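Local coordinates for protein Non-reducing end alpha-L-arabinofuranosidase BoGH43B (PDB 5JOZ) that removes terminal non-reducing alpha-L-arabinofuranosyl residues from xyloglucan side chains, converting S units to X units during xyloglucan breakdown, at residues I90-G95 against V125-E130; K97-V102 against G121-D126. One frame throughout, in Å; residues are numbered along the deposited sequence.

Interaction 1: I90-G95 against V125-E130; sequences IGTNYG and VDPSIE
V125 lies against the hydroxyl end of Y94, their side chains crossing at about a right angle. Y94 OH comes within 3.4 Å of V125 CB, while V125 CG2 lies 4.2 Å from Y94 CE2; the hydroxyl itself bonds to W123 O. The D126 side chain starts off away from the 90-95 strand, and its OD2 accepts from G177 N. P127 then fills the middle of the contact. P127 CD comes to 3.1 Å from T92 OG1, a hydroxyl whose hydrogen-bond partner is Y124 O, and P127 CG sits 3.7 Å from G91 O. Next to CG on the pyrrolidine ring, P127 CB meets I90 CD1, and P127 O lies 3.3 Å from I90 CG2. S128 points away from the 90-95 strand, its OG hydrogen-bonded to H179 ND1. I129 closes the row: CG1 of I90 is anti to the backbone N (chi1 -161°), which brings I90 CD1 to 3.8 Å from I129 CG2. The two backbones run nearly antiparallel but are joined by these side chains, not by strand pairing. Strand 86-94 pairs with 74-83 and 102-107, and strand 128-132 opens the next four-stranded sheet; between these two propeller blades V102, Y104 and F138 pack on I90, and M136 on I129.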
# COMPACT_ATOMS: atom_id res chain seq x y z
N ILE A 90 1.71 -10.88 -10.81
CA ILE A 90 2.90 -10.40 -11.49
C ILE A 90 3.16 -8.97 -11.01
O ILE A 90 2.22 -8.21 -10.81
CB ILE A 90 2.75 -10.48 -13.05
CG1 ILE A 90 4.10 -10.42 -13.75
CG2 ILE A 90 1.86 -9.38 -13.61
CD1 ILE A 90 4.04 -10.70 -15.24
N GLY A 91 4.43 -8.62 -10.80
CA GLY A 91 4.81 -7.25 -10.47
C GLY A 91 6.25 -6.99 -10.79
O GLY A 91 6.90 -7.82 -11.45
N THR A 92 6.76 -5.86 -10.34
CA THR A 92 8.18 -5.52 -10.49
C THR A 92 8.81 -5.13 -9.14
O THR A 92 8.22 -4.37 -8.38
CB THR A 92 8.37 -4.35 -11.46
OG1 THR A 92 7.39 -4.42 -12.49
CG2 THR A 92 9.76 -4.37 -12.08
N ASN A 93 10.00 -5.65 -8.87
CA ASN A 93 10.81 -5.28 -7.70
C ASN A 93 12.01 -4.44 -8.18
O ASN A 93 12.83 -4.93 -8.96
CB ASN A 93 11.27 -6.57 -7.00
CG ASN A 93 12.13 -6.33 -5.77
OD1 ASN A 93 13.08 -5.54 -5.78
ND2 ASN A 93 11.82 -7.06 -4.70
N TYR A 94 12.10 -3.19 -7.73
CA TYR A 94 13.24 -2.32 -8.05
C TYR A 94 14.08 -2.07 -6.82
O TYR A 94 13.58 -1.51 -5.84
CB TYR A 94 12.78 -0.96 -8.60
CG TYR A 94 12.13 -1.00 -9.97
CD1 TYR A 94 12.90 -1.01 -11.14
CD2 TYR A 94 10.74 -0.99 -10.10
CE1 TYR A 94 12.30 -1.04 -12.39
CE2 TYR A 94 10.13 -1.01 -11.35
CZ TYR A 94 10.91 -1.04 -12.49
OH TYR A 94 10.29 -1.06 -13.72
N GLY A 95 15.35 -2.46 -6.87
CA GLY A 95 16.36 -2.01 -5.92
C GLY A 95 16.77 -2.98 -4.83
O GLY A 95 17.79 -2.76 -4.17
N VAL A 125 8.13 -1.67 -15.85
CA VAL A 125 7.18 -1.29 -14.80
C VAL A 125 5.78 -1.71 -15.25
O VAL A 125 5.52 -1.82 -16.46
CB VAL A 125 7.27 0.24 -14.50
CG1 VAL A 125 6.59 1.09 -15.58
CG2 VAL A 125 6.71 0.55 -13.12
N ASP A 126 4.90 -1.96 -14.29
CA ASP A 126 3.49 -2.24 -14.56
C ASP A 126 3.25 -3.41 -15.52
O ASP A 126 2.47 -3.29 -16.46
CB ASP A 126 2.80 -0.97 -15.08
CG ASP A 126 2.85 0.18 -14.09
OD1 ASP A 126 3.28 -0.04 -12.94
OD2 ASP A 126 2.45 1.31 -14.46
N PRO A 127 3.91 -4.55 -15.27
CA PRO A 127 3.61 -5.71 -16.11
C PRO A 127 2.20 -6.18 -15.83
O PRO A 127 1.80 -6.24 -14.68
CB PRO A 127 4.63 -6.75 -15.63
CG PRO A 127 4.88 -6.39 -14.20
CD PRO A 127 4.83 -4.89 -14.18
N SER A 128 1.45 -6.51 -16.88
CA SER A 128 0.12 -7.06 -16.70
C SER A 128 -0.01 -8.37 -17.43
O SER A 128 0.67 -8.57 -18.43
CB SER A 128 -0.93 -6.08 -17.22
OG SER A 128 -2.23 -6.54 -16.89
N ILE A 129 -0.88 -9.24 -16.93
CA ILE A 129 -1.17 -10.51 -17.60
C ILE A 129 -2.66 -10.66 -17.81
O ILE A 129 -3.45 -10.06 -17.09
CB ILE A 129 -0.61 -11.74 -16.83
CG1 ILE A 129 -0.94 -11.70 -15.34
CG2 ILE A 129 0.90 -11.85 -17.01
CD1 ILE A 129 -0.68 -13.01 -14.62
N GLU A 130 -3.02 -11.43 -18.83
CA GLU A 130 -4.40 -11.82 -19.05
C GLU A 130 -4.45 -13.19 -19.72
O GLU A 130 -3.61 -13.51 -20.57
CB GLU A 130 -5.11 -10.79 -19.92
CG GLU A 130 -6.61 -11.00 -20.04
CD GLU A 130 -7.38 -10.72 -18.76
OE1 GLU A 130 -8.50 -11.25 -18.63
OE2 GLU A 130 -6.87 -9.96 -17.88

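Interaction 2: K97-V102 against G121-D126; sequences KGSQGV and GNWYVD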
# COMPACT_ATOMS: atom_id res chain seq x y z
N LYS A 97 18.39 -6.30 -3.23
CA LYS A 97 19.51 -7.17 -3.55
C LYS A 97 18.96 -8.55 -3.89
O LYS A 97 18.25 -9.15 -3.08
CB LYS A 97 20.51 -7.27 -2.39
N GLY A 98 19.27 -9.00 -5.10
CA GLY A 98 18.77 -10.28 -5.62
C GLY A 98 17.54 -10.17 -6.51
O GLY A 98 17.01 -11.20 -6.93
N SER A 99 17.08 -8.95 -6.80
CA SER A 99 15.93 -8.76 -7.70
C SER A 99 16.41 -8.77 -9.15
O SER A 99 17.38 -8.08 -9.50
CB SER A 99 15.20 -7.44 -7.41
OG SER A 99 14.18 -7.18 -8.37
N GLN A 100 15.73 -9.56 -9.97
CA GLN A 100 15.88 -9.57 -11.42
C GLN A 100 14.73 -8.82 -12.13
O GLN A 100 14.53 -9.00 -13.32
CB GLN A 100 15.97 -11.03 -11.91
CG GLN A 100 17.00 -11.90 -11.17
CD GLN A 100 16.94 -13.38 -11.52
OE1 GLN A 100 17.03 -14.24 -10.64
NE2 GLN A 100 16.80 -13.70 -12.81
N GLY A 101 13.99 -7.98 -11.40
CA GLY A 101 12.99 -7.09 -12.01
C GLY A 101 11.60 -7.68 -11.97
O GLY A 101 11.03 -7.88 -10.89
N VAL A 102 11.04 -7.98 -13.14
CA VAL A 102 9.67 -8.46 -13.23
C VAL A 102 9.60 -9.92 -12.81
O VAL A 102 10.41 -10.71 -13.25
CB VAL A 102 9.09 -8.25 -14.64
CG1 VAL A 102 7.72 -8.89 -14.80
CG2 VAL A 102 9.01 -6.75 -14.93
N GLY A 121 12.57 -11.92 -16.70
CA GLY A 121 13.82 -11.45 -17.28
C GLY A 121 13.76 -10.10 -17.94
O GLY A 121 14.37 -9.91 -18.99
N ASN A 122 13.03 -9.17 -17.34
CA ASN A 122 13.09 -7.76 -17.75
C ASN A 122 12.74 -6.84 -16.58
O ASN A 122 12.32 -7.30 -15.51
CB ASN A 122 12.20 -7.50 -18.99
CG ASN A 122 10.72 -7.82 -18.76
OD1 ASN A 122 10.02 -7.13 -18.01
ND2 ASN A 122 10.23 -8.84 -19.45
N TRP A 123 12.93 -5.54 -16.79
CA TRP A 123 12.74 -4.53 -15.76
C TRP A 123 11.57 -3.57 -16.07
O TRP A 123 11.55 -2.43 -15.61
CB TRP A 123 14.05 -3.77 -15.57
CG TRP A 123 15.14 -4.62 -14.98
CD1 TRP A 123 15.99 -5.44 -15.66
CD2 TRP A 123 15.47 -4.75 -13.59
NE1 TRP A 123 16.84 -6.07 -14.78
CE2 TRP A 123 16.54 -5.67 -13.51
CE3 TRP A 123 14.96 -4.19 -12.41
CZ2 TRP A 123 17.13 -6.03 -12.28
CZ3 TRP A 123 15.54 -4.54 -11.20
CH2 TRP A 123 16.61 -5.46 -11.14
N TYR A 124 10.58 -4.04 -16.84
CA TYR A 124 9.46 -3.17 -17.21
C TYR A 124 8.56 -2.91 -15.99
O TYR A 124 8.30 -3.81 -15.19
CB TYR A 124 8.67 -3.75 -18.38
CG TYR A 124 9.46 -3.85 -19.68
CD1 TYR A 124 10.12 -2.73 -20.21
CD2 TYR A 124 9.54 -5.05 -20.38
CE1 TYR A 124 10.84 -2.82 -21.39
CE2 TYR A 124 10.27 -5.14 -21.57
CZ TYR A 124 10.91 -4.03 -22.07
OH TYR A 124 11.62 -4.12 -23.25
N VAL A 125 8.13 -1.67 -15.85
CA VAL A 125 7.18 -1.29 -14.80
C VAL A 125 5.78 -1.71 -15.25
O VAL A 125 5.52 -1.82 -16.46
CB VAL A 125 7.27 0.24 -14.50
CG1 VAL A 125 6.59 1.09 -15.58
CG2 VAL A 125 6.71 0.55 -13.12
N ASP A 126 4.90 -1.96 -14.29
CA ASP A 126 3.49 -2.24 -14.56
C ASP A 126 3.25 -3.41 -15.52
O ASP A 126 2.47 -3.29 -16.46
CB ASP A 126 2.80 -0.97 -15.08
CG ASP A 126 2.85 0.18 -14.09
OD1 ASP A 126 3.28 -0.04 -12.94
OD2 ASP A 126 2.45 1.31 -14.46
O HOH W 1 12.91 -10.87 -14.26
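The indole of W123 lies with one face over the backbone of Q100 and G101. G101 CA makes a CH-pi contact 3.7 Å from the centroid of the W123 six-membered ring, only 16° off its normal, and S99 O reaches W123 CH2 at 3.2 Å. A side chain at G101 would run into this ring and into N122 O, and at these backbone angles it would also press on the carbonyl O of Q100, so the position calls for glycine. One residue further on, V102 N donates to N122 O (2.8 Å, N-H...O 166°), approached almost straight down the carbonyl. The valine packs beside the same residue: V102 CG2 lies near N122 OD1 and is tight against Y124 O, at 3.0 Å. N122 OD1 also takes a weak bond from Y124 N. A water donates to Q100 O and V102 O and accepts from G121 N, 2.7 Å away, bridging the two loops. With OG anti to its own N (chi1 174°), S99 offers its hydroxyl to G101 N, which donates to S99 OG at 3.1 Å in an ST turn; the same OG is bonded to N93 O. An alanine at S99 would probably leave G101 N without this acceptor and N93 O without its hydroxyl partner, and the peptides stacked on the indole face less firmly fixed. The 97-102 loop links strands 86-94 and 102-107 within one blade, and the 121-126 loop leads from that blade's last strand to the next sheet; loop packing at a blade junction of this kind belongs to the five-bladed beta-propeller of GH43 enzymes.

Interactions 1 and 2 have centres 7 Å apart and share V125 and D126, the end of the 121-126 loop and the start of the 125-130 segment. Two probable hydrogen bonds tie them together: Y94 OH to W123 O and N93 O to S99 OG, each 2.7 Å. The indole of W123 also packs on strand 86-94, with W123 CZ3 3.5 Å from N93 O. The connection between blades is thus tied to strand 86-94 and to the 97-102 loop just ahead of D126, whose side chain is about 3 Å from that of E176, the inferred proton donor, and about 5 Å from that of D16, the inferred proton acceptor. This placement is consistent with the role proposed for D126 in tuning and orienting E176.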